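Local coordinates for binding domain (Hc) of Paraclostridial Mosquitocidal Protein 1 (Paraclostridium bifermentans, PDB 6HOX) that forms the receptor-binding part of a clostridial neurotoxin that targets Anopheles mosquitoes, responsible for host nerve cell targeting, at residues F244-L257 and L372-Q384. Sequence-based numbering, arbitrary orientation.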
loop_
_atom_site.group_PDB
_atom_site.type_symbol
_atom_site.label_atom_id
_atom_site.label_comp_id
_atom_site.label_asym_id
_atom_site.label_seq_id
_atom_site.Cartn_x
_atom_site.Cartn_y
_atom_site.Cartn_z
ATOM N N PHE A 244 -8.955 -7.740 -3.869
ATOM C CA PHE A 244 -7.915 -8.763 -3.651
ATOM C C PHE A 244 -8.478 -10.161 -3.959
ATOM O O PHE A 244 -8.254 -11.113 -3.225
ATOM C CB PHE A 244 -7.393 -8.638 -2.216
ATOM C CG PHE A 244 -6.753 -7.303 -1.918
ATOM C CD1 PHE A 244 -5.451 -7.054 -2.313
ATOM C CD2 PHE A 244 -7.464 -6.284 -1.294
ATOM C CE1 PHE A 244 -4.861 -5.827 -2.054
ATOM C CE2 PHE A 244 -6.866 -5.062 -1.034
ATOM C CZ PHE A 244 -5.570 -4.836 -1.422
ATOM N N ASN A 245 -9.179 -10.278 -5.084
ATOM C CA ASN A 245 -9.929 -11.489 -5.438
ATOM C C ASN A 245 -9.015 -12.519 -6.128
ATOM O O ASN A 245 -9.426 -13.651 -6.357
ATOM C CB ASN A 245 -11.137 -11.162 -6.320
ATOM C CG ASN A 245 -10.808 -10.209 -7.456
ATOM O OD1 ASN A 245 -10.074 -9.233 -7.262
ATOM N ND2 ASN A 245 -11.347 -10.470 -8.641
ATOM N N SER A 246 -7.778 -12.137 -6.451
ATOM C CA SER A 246 -6.865 -13.015 -7.166
ATOM C C SER A 246 -5.798 -13.568 -6.214
ATOM O O SER A 246 -5.698 -13.188 -5.049
ATOM C CB SER A 246 -6.251 -12.307 -8.332
ATOM O OG SER A 246 -5.278 -11.386 -7.881
ATOM N N ASN A 247 -4.982 -14.475 -6.741
ATOM C CA ASN A 247 -3.996 -15.189 -5.951
ATOM C C ASN A 247 -2.609 -14.554 -6.102
ATOM O O ASN A 247 -1.640 -15.133 -5.655
ATOM C CB ASN A 247 -4.013 -16.673 -6.317
ATOM C CG ASN A 247 -5.270 -17.334 -5.808
ATOM O OD1 ASN A 247 -5.782 -16.967 -4.748
ATOM N ND2 ASN A 247 -5.801 -18.273 -6.575
ATOM N N ILE A 248 -2.521 -13.363 -6.708
ATOM C CA ILE A 248 -1.238 -12.698 -6.866
ATOM C C ILE A 248 -0.777 -12.224 -5.484
ATOM O O ILE A 248 -1.589 -11.791 -4.665
ATOM C CB ILE A 248 -1.301 -11.542 -7.881
ATOM C CG1 ILE A 248 -2.178 -10.400 -7.366
ATOM C CG2 ILE A 248 -1.720 -12.044 -9.259
ATOM C CD1 ILE A 248 -2.326 -9.246 -8.319
ATOM N N LEU A 249 0.523 -12.345 -5.226
ATOM C CA LEU A 249 1.124 -11.754 -4.047
ATOM C C LEU A 249 1.386 -10.270 -4.329
ATOM O O LEU A 249 1.217 -9.784 -5.442
ATOM C CB LEU A 249 2.412 -12.518 -3.701
ATOM C CG LEU A 249 2.197 -13.952 -3.213
ATOM C CD1 LEU A 249 3.530 -14.647 -2.983
ATOM C CD2 LEU A 249 1.362 -13.965 -1.948
ATOM N N ARG A 250 1.825 -9.559 -3.305
ATOM C CA ARG A 250 1.978 -8.128 -3.339
ATOM C C ARG A 250 3.373 -7.728 -2.870
ATOM O O ARG A 250 4.003 -8.413 -2.053
ATOM C CB ARG A 250 0.936 -7.485 -2.415
ATOM C CG ARG A 250 -0.495 -7.760 -2.831
ATOM C CD ARG A 250 -0.958 -6.753 -3.846
ATOM N NE ARG A 250 -2.269 -7.108 -4.356
ATOM C CZ ARG A 250 -2.809 -6.556 -5.422
ATOM N NH1 ARG A 250 -2.264 -5.469 -5.936
ATOM N NH2 ARG A 250 -3.878 -7.097 -5.974
ATOM N N ASP A 251 3.835 -6.596 -3.395
ATOM C CA ASP A 251 4.998 -5.934 -2.864
ATOM C C ASP A 251 4.585 -5.005 -1.715
ATOM O O ASP A 251 3.415 -4.861 -1.387
ATOM C CB ASP A 251 5.808 -5.231 -3.958
ATOM C CG ASP A 251 5.178 -3.999 -4.583
ATOM O OD1 ASP A 251 4.278 -3.395 -3.953
ATOM O OD2 ASP A 251 5.615 -3.644 -5.701
ATOM N N PHE A 252 5.605 -4.423 -1.084
ATOM C CA PHE A 252 5.517 -3.591 0.088
ATOM C C PHE A 252 4.547 -2.414 -0.125
ATOM O O PHE A 252 3.890 -1.970 0.847
ATOM C CB PHE A 252 6.925 -3.085 0.409
ATOM C CG PHE A 252 7.006 -2.219 1.635
ATOM C CD1 PHE A 252 7.125 -2.797 2.895
ATOM C CD2 PHE A 252 6.929 -0.845 1.532
ATOM C CE1 PHE A 252 7.193 -2.006 4.027
ATOM C CE2 PHE A 252 6.991 -0.054 2.666
ATOM C CZ PHE A 252 7.140 -0.632 3.906
ATOM N N TRP A 253 4.488 -1.905 -1.367
ATOM C CA TRP A 253 3.680 -0.760 -1.723
ATOM C C TRP A 253 2.215 -1.146 -1.961
ATOM O O TRP A 253 1.363 -0.241 -2.028
ATOM C CB TRP A 253 4.233 -0.066 -2.968
ATOM C CG TRP A 253 5.688 0.291 -2.942
ATOM C CD1 TRP A 253 6.615 -0.083 -3.872
ATOM C CD2 TRP A 253 6.379 1.118 -1.986
ATOM N NE1 TRP A 253 7.832 0.460 -3.572
ATOM C CE2 TRP A 253 7.723 1.207 -2.424
ATOM C CE3 TRP A 253 5.998 1.818 -0.836
ATOM C CZ2 TRP A 253 8.695 1.924 -1.723
ATOM C CZ3 TRP A 253 6.963 2.520 -0.133
ATOM C CH2 TRP A 253 8.289 2.577 -0.579
ATOM N N GLY A 254 1.936 -2.447 -2.166
ATOM C CA GLY A 254 0.586 -2.942 -2.472
ATOM C C GLY A 254 0.342 -3.224 -3.955
ATOM O O GLY A 254 -0.820 -3.463 -4.354
ATOM N N GLU A 255 1.423 -3.221 -4.751
ATOM C CA GLU A 255 1.398 -3.534 -6.182
ATOM C C GLU A 255 1.743 -5.004 -6.393
ATOM O O GLU A 255 2.261 -5.665 -5.502
ATOM C CB GLU A 255 2.314 -2.571 -6.933
ATOM C CG GLU A 255 1.935 -1.127 -6.643
ATOM C CD GLU A 255 2.365 -0.124 -7.694
ATOM O OE1 GLU A 255 3.376 -0.370 -8.374
ATOM O OE2 GLU A 255 1.692 0.909 -7.811
ATOM N N PRO A 256 1.349 -5.604 -7.535
ATOM C CA PRO A 256 1.585 -7.030 -7.753
ATOM C C PRO A 256 3.076 -7.384 -7.637
ATOM O O PRO A 256 3.927 -6.656 -8.134
ATOM C CB PRO A 256 1.032 -7.266 -9.159
ATOM C CG PRO A 256 -0.010 -6.177 -9.325
ATOM C CD PRO A 256 0.597 -4.974 -8.634
ATOM N N LEU A 257 3.371 -8.487 -6.935
ATOM C CA LEU A 257 4.728 -8.970 -6.765
ATOM C C LEU A 257 5.175 -9.572 -8.106
ATOM O O LEU A 257 4.398 -10.252 -8.758
ATOM C CB LEU A 257 4.744 -10.002 -5.635
ATOM C CG LEU A 257 6.126 -10.492 -5.193
ATOM C CD1 LEU A 257 6.930 -9.364 -4.558
ATOM C CD2 LEU A 257 5.996 -11.655 -4.219
ATOM N N LEU A 372 6.505 -19.370 -2.015
ATOM C CA LEU A 372 5.958 -18.135 -1.501
ATOM C C LEU A 372 4.452 -18.333 -1.307
ATOM O O LEU A 372 3.719 -18.667 -2.250
ATOM C CB LEU A 372 6.282 -16.975 -2.452
ATOM C CG LEU A 372 7.661 -16.332 -2.253
ATOM C CD1 LEU A 372 8.776 -17.300 -2.590
ATOM C CD2 LEU A 372 7.822 -15.066 -3.086
ATOM N N ILE A 373 4.012 -18.130 -0.068
ATOM C CA ILE A 373 2.650 -18.434 0.357
ATOM C C ILE A 373 2.053 -17.217 1.068
ATOM O O ILE A 373 2.747 -16.281 1.469
ATOM C CB ILE A 373 2.604 -19.673 1.277
ATOM C CG1 ILE A 373 3.326 -19.399 2.595
ATOM C CG2 ILE A 373 3.148 -20.893 0.545
ATOM C CD1 ILE A 373 3.397 -20.570 3.532
ATOM N N GLN A 374 0.740 -17.271 1.226
ATOM C CA GLN A 374 0.005 -16.301 1.980
ATOM C C GLN A 374 -0.919 -17.065 2.914
ATOM O O GLN A 374 -1.919 -17.583 2.475
ATOM C CB GLN A 374 -0.765 -15.350 1.064
ATOM C CG GLN A 374 -1.557 -14.301 1.830
ATOM C CD GLN A 374 -0.677 -13.531 2.773
ATOM O OE1 GLN A 374 -0.555 -13.874 3.952
ATOM N NE2 GLN A 374 -0.029 -12.500 2.250
ATOM N N LEU A 375 -0.542 -17.126 4.190
ATOM C CA LEU A 375 -1.296 -17.842 5.208
ATOM C C LEU A 375 -2.318 -16.925 5.885
ATOM O O LEU A 375 -3.131 -17.398 6.662
ATOM C CB LEU A 375 -0.321 -18.413 6.245
ATOM C CG LEU A 375 0.606 -19.522 5.747
ATOM C CD1 LEU A 375 1.592 -19.916 6.833
ATOM C CD2 LEU A 375 -0.186 -20.741 5.300
ATOM N N GLN A 376 -2.226 -15.619 5.626
ATOM C CA GLN A 376 -3.201 -14.625 6.071
ATOM C C GLN A 376 -4.148 -14.369 4.884
ATOM O O GLN A 376 -4.363 -15.248 4.086
ATOM C CB GLN A 376 -2.450 -13.393 6.592
ATOM C CG GLN A 376 -1.523 -13.681 7.771
ATOM C CD GLN A 376 -2.274 -14.199 8.975
ATOM O OE1 GLN A 376 -3.296 -13.641 9.376
ATOM N NE2 GLN A 376 -1.780 -15.280 9.565
ATOM N N SER A 377 -4.704 -13.168 4.752
ATOM C CA SER A 377 -5.631 -12.851 3.647
ATOM C C SER A 377 -4.867 -12.212 2.481
ATOM O O SER A 377 -3.745 -11.758 2.658
ATOM C CB SER A 377 -6.715 -11.968 4.147
ATOM O OG SER A 377 -6.159 -10.933 4.943
ATOM N N ASN A 378 -5.494 -12.194 1.298
ATOM C CA ASN A 378 -4.876 -11.737 0.041
ATOM C C ASN A 378 -4.526 -10.245 0.070
ATOM O O ASN A 378 -3.738 -9.793 -0.767
ATOM C CB ASN A 378 -5.788 -11.918 -1.171
ATOM C CG ASN A 378 -5.889 -13.344 -1.665
ATOM O OD1 ASN A 378 -5.051 -14.186 -1.347
ATOM N ND2 ASN A 378 -6.910 -13.609 -2.465
ATOM N N ASP A 379 -5.125 -9.488 1.000
ATOM C CA ASP A 379 -4.922 -8.061 1.084
ATOM C C ASP A 379 -3.578 -7.701 1.739
ATOM O O ASP A 379 -3.164 -6.550 1.675
ATOM C CB ASP A 379 -6.072 -7.396 1.844
ATOM C CG ASP A 379 -6.294 -8.020 3.205
ATOM O OD1 ASP A 379 -6.717 -9.189 3.248
ATOM O OD2 ASP A 379 -5.962 -7.365 4.196
ATOM N N LYS A 380 -2.912 -8.653 2.410
ATOM C CA LYS A 380 -1.622 -8.363 3.079
ATOM C C LYS A 380 -0.538 -8.056 2.035
ATOM O O LYS A 380 -0.502 -8.640 0.953
ATOM C CB LYS A 380 -1.268 -9.530 4.001
ATOM C CG LYS A 380 -2.319 -9.797 5.066
ATOM C CD LYS A 380 -2.685 -8.536 5.813
ATOM C CE LYS A 380 -3.348 -8.766 7.160
ATOM N NZ LYS A 380 -4.385 -9.817 7.057
ATOM N N TYR A 381 0.320 -7.080 2.347
ATOM C CA TYR A 381 1.358 -6.640 1.426
ATOM C C TYR A 381 2.688 -7.330 1.741
ATOM O O TYR A 381 3.719 -6.899 1.263
ATOM C CB TYR A 381 1.539 -5.124 1.490
ATOM C CG TYR A 381 0.385 -4.327 0.939
ATOM C CD1 TYR A 381 -0.707 -4.934 0.327
ATOM C CD2 TYR A 381 0.370 -2.950 1.043
ATOM C CE1 TYR A 381 -1.792 -4.201 -0.137
ATOM C CE2 TYR A 381 -0.701 -2.205 0.571
ATOM C CZ TYR A 381 -1.779 -2.828 -0.034
ATOM O OH TYR A 381 -2.836 -2.096 -0.516
ATOM N N TYR A 382 2.638 -8.370 2.577
ATOM C CA TYR A 382 3.774 -9.231 2.881
ATOM C C TYR A 382 3.390 -10.662 2.509
ATOM O O TYR A 382 2.225 -10.936 2.218
ATOM C CB TYR A 382 4.134 -9.122 4.361
ATOM C CG TYR A 382 2.971 -9.296 5.307
ATOM C CD1 TYR A 382 2.488 -10.553 5.645
ATOM C CD2 TYR A 382 2.337 -8.193 5.862
ATOM C CE1 TYR A 382 1.412 -10.707 6.512
ATOM C CE2 TYR A 382 1.271 -8.331 6.739
ATOM C CZ TYR A 382 0.799 -9.587 7.058
ATOM O OH TYR A 382 -0.259 -9.705 7.919
ATOM N N CYS A 383 4.374 -11.570 2.504
ATOM C CA CYS A 383 4.089 -12.983 2.363
ATOM C C CYS A 383 4.904 -13.781 3.382
ATOM O O CYS A 383 5.715 -13.230 4.107
ATOM C CB CYS A 383 4.382 -13.442 0.940
ATOM S SG CYS A 383 6.140 -13.429 0.530
ATOM N N GLN A 384 4.690 -15.093 3.394
ATOM C CA GLN A 384 5.552 -16.003 4.118
ATOM C C GLN A 384 6.262 -16.886 3.091
ATOM O O GLN A 384 5.854 -16.954 1.926
ATOM C CB GLN A 384 4.762 -16.811 5.141
ATOM C CG GLN A 384 3.915 -15.953 6.070
ATOM C CD GLN A 384 2.614 -15.568 5.415
ATOM O OE1 GLN A 384 2.012 -16.372 4.705
ATOM N NE2 GLN A 384 2.165 -14.339 5.651
HETATM O O HOH W 1 -3.189 -9.770 -3.445
HETATM O O HOH W 2 -2.376 -13.114 -1.881
HETATM O O HOH W 3 5.984 -7.715 -0.026
HETATM O O HOH W 4 1.171 -10.619 -0.679
HETATM O O HOH W 5 -3.157 -2.937 -3.196
#
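The Tyr381 ring lies flat on Gly254, whose CA sits 3.3 Å from the ring centroid and almost on its normal, a CH-pi contact over the middle of the face. At the edge of the same ring, in its plane, Phe244 CE1 approaches Tyr381 CE1 to 4.0 Å. One face of Phe244 in turn receives Asp379 CA, offset toward the rim, and water 1 lies in plane at its edge. Beyond the ring, Tyr381 OH is hydrogen-bonded to Trp166 O and to water 5, which donates to Gly254 O. Gly254 closes a type I beta turn that starts at Asp251; Arg250 NH1 donates to Gly254 O and to Arg58 O. Both segments belong to the C-terminal receptor-binding subdomain, which has the beta-trefoil fold in clostridial neurotoxins: the loop between helix 233-241 and strand 263-267 packs on the connection joining antiparallel strands 369-373 and 384-388. On that connection, with CG anti to its carbonyl carbon (chi1 -76°), Asn378 directs its amide back across to Phe244 O, ND2 2.9 Å away (N-H...O angle 159°), the acceptor in the amide plane. Its OD1 is bonded to Lys331 NZ. Water 1 bridges Ile248 O, Asn378 O and Arg250 NE, lying in the guanidinium plane, while water 3 donates to both Arg250 O and Tyr381 O. Farther along, Leu249 spreads its two methyls: CD1 rests 3.6 Å from Leu372 CB, and CD2 lies 3.9 Å from Gln374 CB. The Leu257 and Leu372 side chains cross at about a right angle, their CD2 methyls 4.0 Å apart, and both also touch Ile319.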